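Local coordinates for protein GCN5-related N-acetyltransferase:Aminotransferase, class-II (Rhodopseudomonas palustris, PDB 2FIW) that probably transfers an acetyl group from acetyl coenzyme A, which it binds, to an acceptor amine, as GCN5-related N-acetyltransferases do, at residues 60-65 and 76-81. Numbering follows the deposited sequence.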
loop_
_atom_site.group_PDB
_atom_site.type_symbol
_atom_site.label_atom_id
_atom_site.label_comp_id
_atom_site.label_asym_id
_atom_site.label_seq_id
_atom_site.Cartn_x
_atom_site.Cartn_y
_atom_site.Cartn_z
ATOM N N SER A 60 4.733 10.596 7.083
ATOM C CA SER A 60 5.502 10.848 8.299
ATOM C C SER A 60 4.632 10.860 9.552
ATOM O O SER A 60 5.119 10.627 10.652
ATOM C CB SER A 60 6.303 12.158 8.175
ATOM O OG SER A 60 5.448 13.288 8.295
ATOM N N GLY A 61 3.341 11.112 9.367
ATOM C CA GLY A 61 2.397 11.182 10.477
ATOM C C GLY A 61 1.653 9.875 10.683
ATOM O O GLY A 61 0.788 9.773 11.562
ATOM N N GLN A 62 1.996 8.877 9.864
ATOM C CA GLN A 62 1.486 7.513 10.005
ATOM C C GLN A 62 2.633 6.562 10.368
ATOM O O GLN A 62 3.774 6.993 10.564
ATOM C CB GLN A 62 0.782 7.092 8.718
ATOM C CG GLN A 62 -0.600 7.753 8.548
ATOM C CD GLN A 62 -1.198 7.609 7.142
ATOM O OE1 GLN A 62 -0.752 6.786 6.322
ATOM N NE2 GLN A 62 -2.202 8.429 6.856
ATOM N N LEU A 63 2.341 5.277 10.495
ATOM C CA LEU A 63 3.418 4.295 10.678
ATOM C C LEU A 63 3.767 3.678 9.328
ATOM O O LEU A 63 3.062 2.804 8.834
ATOM C CB LEU A 63 3.065 3.231 11.731
ATOM C CG LEU A 63 2.570 3.654 13.125
ATOM C CD1 LEU A 63 2.483 2.417 14.020
ATOM C CD2 LEU A 63 3.466 4.709 13.795
ATOM N N THR A 64 4.857 4.166 8.743
ATOM C CA THR A 64 5.222 3.884 7.360
ATOM C C THR A 64 6.544 3.132 7.296
ATOM O O THR A 64 7.565 3.596 7.801
ATOM C CB THR A 64 5.310 5.210 6.507
ATOM O OG1 THR A 64 4.110 5.956 6.678
ATOM C CG2 THR A 64 5.500 4.920 5.018
ATOM N N LEU A 65 6.502 1.968 6.664
ATOM C CA LEU A 65 7.659 1.100 6.536
ATOM C C LEU A 65 8.078 1.034 5.083
ATOM O O LEU A 65 7.229 1.041 4.194
ATOM C CB LEU A 65 7.325 -0.312 7.051
ATOM C CG LEU A 65 7.147 -0.539 8.568
ATOM C CD1 LEU A 65 6.422 -1.863 8.864
ATOM C CD2 LEU A 65 8.515 -0.479 9.264
ATOM N N PHE A 76 6.614 0.154 -0.101
ATOM C CA PHE A 76 6.296 0.740 1.198
ATOM C C PHE A 76 4.823 0.502 1.584
ATOM O O PHE A 76 3.955 0.216 0.727
ATOM C CB PHE A 76 6.660 2.244 1.256
ATOM C CG PHE A 76 5.673 3.129 0.546
ATOM C CD1 PHE A 76 5.716 3.266 -0.850
ATOM C CD2 PHE A 76 4.666 3.787 1.261
ATOM C CE1 PHE A 76 4.787 4.069 -1.507
ATOM C CE2 PHE A 76 3.739 4.596 0.613
ATOM C CZ PHE A 76 3.802 4.740 -0.775
ATOM N N ALA A 77 4.544 0.587 2.876
ATOM C CA ALA A 77 3.172 0.483 3.346
ATOM C C ALA A 77 2.989 1.370 4.570
ATOM O O ALA A 77 3.956 1.721 5.243
ATOM C CB ALA A 77 2.799 -0.970 3.644
ATOM N N SER A 78 1.738 1.729 4.843
ATOM C CA SER A 78 1.439 2.726 5.845
ATOM C C SER A 78 0.213 2.371 6.647
ATOM O O SER A 78 -0.869 2.128 6.106
ATOM C CB SER A 78 1.257 4.084 5.192
ATOM O OG SER A 78 1.613 5.130 6.077
ATOM N N LEU A 79 0.401 2.321 7.959
ATOM C CA LEU A 79 -0.710 2.133 8.866
ATOM C C LEU A 79 -1.184 3.498 9.374
ATOM O O LEU A 79 -0.379 4.301 9.853
ATOM C CB LEU A 79 -0.294 1.219 10.025
ATOM C CG LEU A 79 -1.376 0.921 11.065
ATOM C CD1 LEU A 79 -2.264 -0.216 10.585
ATOM C CD2 LEU A 79 -0.683 0.565 12.372
ATOM N N LYS A 80 -2.479 3.767 9.223
ATOM C CA LYS A 80 -3.103 4.944 9.814
ATOM C C LYS A 80 -3.831 4.507 11.069
ATOM O O LYS A 80 -4.511 3.475 11.076
ATOM C CB LYS A 80 -4.093 5.605 8.848
ATOM C CG LYS A 80 -4.819 6.813 9.443
ATOM C CD LYS A 80 -5.528 7.639 8.382
ATOM C CE LYS A 80 -6.425 8.684 9.042
ATOM N NZ LYS A 80 -6.285 10.046 8.411
ATOM N N GLY A 81 -3.664 5.290 12.134
ATOM C CA GLY A 81 -4.380 5.070 13.389
ATOM C C GLY A 81 -4.094 3.674 13.906
ATOM O O GLY A 81 -3.052 3.097 13.572
HETATM O O HOH W 1 -1.519 7.328 12.241
#
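The Phe76 ring meets Thr64 obliquely, its CD2 lying 4.0 Å from the methyl CG2 of Thr64. The carbonyl O of Leu65 also approaches the ring obliquely. A chi1 of 77° tucks the ring between the backbone N and C of Phe76 and lays it alongside the threonine methyl. Thr21, Ile24 and Phe25 of helix 18-32 also touch Phe76, and Met87 of strand 84-90 adjoins it. The other flat group, the amide of Gln62, crosses Lys80. Gln62 CD is 3.9 Å from Lys80 CB. Nearer the backbone, Gln62 CB lies 3.2 Å from Leu79 O. Because the Gln62 chain is extended beyond CG (chi2 167°), its amide spans from Ser78 to the aliphatic part of Lys80. With an alanine here the amide is gone, and the aliphatic part of Lys80 and the Ser78 hydroxyl would probably lose their cover on this side. Strands 63-69 and 72-80 form an antiparallel beta hairpin in the mixed sheet of the GNAT fold. Leu63 pairs with Leu79, and Leu65 with Ala77, each through two backbone hydrogen bonds. The bond from Leu79 N to Leu63 O is 2.8 Å long and nearly straight (171° at the hydrogen). Between them, Thr64 and Ser78 make a non-hydrogen-bonded pair, with Thr64 OG1 2.7 Å from Ser78 OG. Thr64 OG1 makes a hydrogen bond to Leu59 O. On the opposite face of the sheet, Leu63 CD1 packs 4.0 Å from Leu79 CD2. Helix 99-112 covers this face, where Leu107 touches both Leu65 and Ala77. A water accepts from Gly81 N at 3.0 Å and makes a weak bond to Gly61 O.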